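Local coordinates for tRNA (adenine(9)-N1)-methyltransferase (Sulfolobus acidocaldarius, PDB 5A7Z), which catalyses the S-adenosyl-L-methionine-dependent methylation of adenosine 9 of tRNA at N1, giving N1-methyladenosine, at residues G206-R211 with D240-I245. Numbering follows the deposited sequence.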
loop_
_atom_site.group_PDB
_atom_site.type_symbol
_atom_site.label_atom_id
_atom_site.label_comp_id
_atom_site.label_asym_id
_atom_site.label_seq_id
_atom_site.Cartn_x
_atom_site.Cartn_y
_atom_site.Cartn_z
ATOM N N GLY A 206 -14.236 -17.654 10.962
ATOM C CA GLY A 206 -14.158 -16.894 9.733
ATOM C C GLY A 206 -14.694 -15.495 9.599
ATOM O O GLY A 206 -14.044 -14.714 8.942
ATOM N N ARG A 207 -15.865 -15.168 10.117
ATOM C CA ARG A 207 -16.262 -13.828 9.801
ATOM C C ARG A 207 -15.229 -12.876 10.285
ATOM O O ARG A 207 -14.473 -13.141 11.189
ATOM C CB ARG A 207 -17.656 -13.409 10.209
ATOM C CG ARG A 207 -18.262 -12.583 9.079
ATOM C CD ARG A 207 -18.735 -11.204 9.483
ATOM N NE ARG A 207 -19.669 -10.658 8.491
ATOM C CZ ARG A 207 -20.821 -11.229 8.136
ATOM N NH1 ARG A 207 -21.217 -12.361 8.698
ATOM N NH2 ARG A 207 -21.583 -10.663 7.215
ATOM N N ARG A 208 -15.188 -11.771 9.600
ATOM C CA ARG A 208 -14.213 -10.737 9.865
ATOM C C ARG A 208 -14.962 -9.515 10.297
ATOM O O ARG A 208 -15.516 -8.797 9.489
ATOM C CB ARG A 208 -13.397 -10.436 8.613
ATOM C CG ARG A 208 -11.991 -9.957 8.865
ATOM C CD ARG A 208 -11.282 -9.692 7.562
ATOM N NE ARG A 208 -10.651 -10.891 7.045
ATOM C CZ ARG A 208 -9.573 -11.438 7.565
ATOM N NH1 ARG A 208 -9.002 -10.914 8.610
ATOM N NH2 ARG A 208 -9.070 -12.515 7.036
ATOM N N LEU A 209 -14.990 -9.317 11.591
ATOM C CA LEU A 209 -15.648 -8.182 12.179
ATOM C C LEU A 209 -14.761 -6.942 12.087
ATOM O O LEU A 209 -13.623 -6.922 12.573
ATOM C CB LEU A 209 -16.023 -8.466 13.645
ATOM C CG LEU A 209 -16.463 -7.254 14.506
ATOM C CD1 LEU A 209 -17.633 -6.476 13.885
ATOM C CD2 LEU A 209 -16.816 -7.689 15.927
ATOM N N ASP A 210 -15.301 -5.933 11.420
ATOM C CA ASP A 210 -14.774 -4.582 11.427
ATOM C C ASP A 210 -15.586 -3.734 12.418
ATOM O O ASP A 210 -16.577 -3.098 12.051
ATOM C CB ASP A 210 -14.919 -4.009 10.036
ATOM C CG ASP A 210 -16.320 -4.133 9.527
ATOM O OD1 ASP A 210 -16.878 -5.248 9.649
ATOM O OD2 ASP A 210 -16.901 -3.122 9.090
ATOM N N ARG A 211 -15.174 -3.746 13.674
ATOM C CA ARG A 211 -16.002 -3.241 14.729
ATOM C C ARG A 211 -16.027 -1.700 14.799
ATOM O O ARG A 211 -17.049 -1.120 15.098
ATOM C CB ARG A 211 -15.496 -3.774 16.057
ATOM C CG ARG A 211 -16.312 -3.292 17.245
ATOM C CD ARG A 211 -17.690 -3.918 17.210
ATOM N NE ARG A 211 -18.334 -4.009 18.531
ATOM C CZ ARG A 211 -19.199 -4.973 18.867
ATOM N NH1 ARG A 211 -19.484 -5.950 17.994
ATOM N NH2 ARG A 211 -19.776 -4.973 20.071
ATOM N N ASP A 240 -6.066 -15.908 4.413
ATOM C CA ASP A 240 -6.878 -15.118 5.351
ATOM C C ASP A 240 -6.036 -14.248 6.269
ATOM O O ASP A 240 -6.574 -13.591 7.160
ATOM C CB ASP A 240 -7.811 -15.998 6.174
ATOM C CG ASP A 240 -7.121 -17.201 6.746
ATOM O OD1 ASP A 240 -5.876 -17.204 6.819
ATOM O OD2 ASP A 240 -7.831 -18.161 7.104
ATOM N N GLU A 241 -4.730 -14.236 6.035
ATOM C CA GLU A 241 -3.829 -13.331 6.722
ATOM C C GLU A 241 -4.039 -11.887 6.236
ATOM O O GLU A 241 -4.096 -11.624 5.033
ATOM C CB GLU A 241 -2.368 -13.749 6.494
ATOM C CG GLU A 241 -1.953 -15.047 7.187
ATOM C CD GLU A 241 -2.199 -16.315 6.346
ATOM O OE1 GLU A 241 -2.544 -16.223 5.128
ATOM O OE2 GLU A 241 -2.042 -17.414 6.914
ATOM N N ILE A 242 -4.125 -10.963 7.184
ATOM C CA ILE A 242 -4.429 -9.551 6.895
ATOM C C ILE A 242 -3.383 -9.019 5.948
ATOM O O ILE A 242 -3.715 -8.511 4.919
ATOM C CB ILE A 242 -4.468 -8.702 8.197
ATOM C CG1 ILE A 242 -5.744 -9.003 8.989
ATOM C CG2 ILE A 242 -4.385 -7.210 7.904
ATOM C CD1 ILE A 242 -5.663 -8.613 10.454
ATOM N N ASN A 243 -2.114 -9.173 6.299
ATOM C CA ASN A 243 -1.010 -8.806 5.409
ATOM C C ASN A 243 -1.058 -9.419 3.974
ATOM O O ASN A 243 -0.645 -8.783 3.012
ATOM C CB ASN A 243 0.311 -9.146 6.067
ATOM C CG ASN A 243 0.433 -10.622 6.402
ATOM O OD1 ASN A 243 -0.404 -11.177 7.091
ATOM N ND2 ASN A 243 1.489 -11.241 5.942
ATOM N N LYS A 244 -1.571 -10.636 3.837
ATOM C CA LYS A 244 -1.687 -11.261 2.527
ATOM C C LYS A 244 -2.872 -10.696 1.720
ATOM O O LYS A 244 -2.748 -10.423 0.537
ATOM C CB LYS A 244 -1.823 -12.767 2.686
ATOM C CG LYS A 244 -0.632 -13.429 3.366
ATOM C CD LYS A 244 0.363 -13.984 2.373
ATOM C CE LYS A 244 0.979 -15.278 2.877
ATOM N NZ LYS A 244 0.254 -16.458 2.335
ATOM N N ILE A 245 -4.005 -10.501 2.381
ATOM C CA ILE A 245 -5.138 -9.803 1.790
ATOM C C ILE A 245 -4.730 -8.395 1.325
ATOM O O ILE A 245 -5.088 -7.962 0.214
ATOM C CB ILE A 245 -6.314 -9.659 2.802
ATOM C CG1 ILE A 245 -6.890 -11.027 3.197
ATOM C CG2 ILE A 245 -7.425 -8.803 2.225
ATOM C CD1 ILE A 245 -7.417 -11.821 2.022
#
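Asp240 offers its backbone carbonyl to Arg208, whose NH2 donates a hydrogen bond to Asp240 O over 2.7 Å. The bond is somewhat bent, with 148° at the hydrogen; the oxygen sits at the edge of the guanidinium, near its plane, and the donor comes in tilted from the carbonyl plane by 25°. Asp240 CB packs 3.8 Å from that nitrogen; the carboxylate stands farther off, OD1 5.7 Å from Arg208 NH2, and its charge may still favour the cation. Arginine suits this place because its long chain, bent at chi3 (-87°), carries a flat guanidinium whose two terminal nitrogens can each donate to a different carbonyl. The other one, NH1, is bonded to Gly200 O of strand 196-202, the antiparallel neighbour of strand 208-209 in the central sheet of the SPOUT methyltransferase domain, so one buried side chain links that sheet to the turn leading into helix 242-255. Glu241, its CB pointing away from segment 206-211, occupies the N-cap position, where an acid suits the helix start; its carboxylate forms a long ion pair with Lys244. In the first turn, Ile242 brings CG1 to 3.8 Å from Arg208 NH1, approaching obliquely. Its branched hydrocarbon suits a buried site, also touching Cys135 and Ile112.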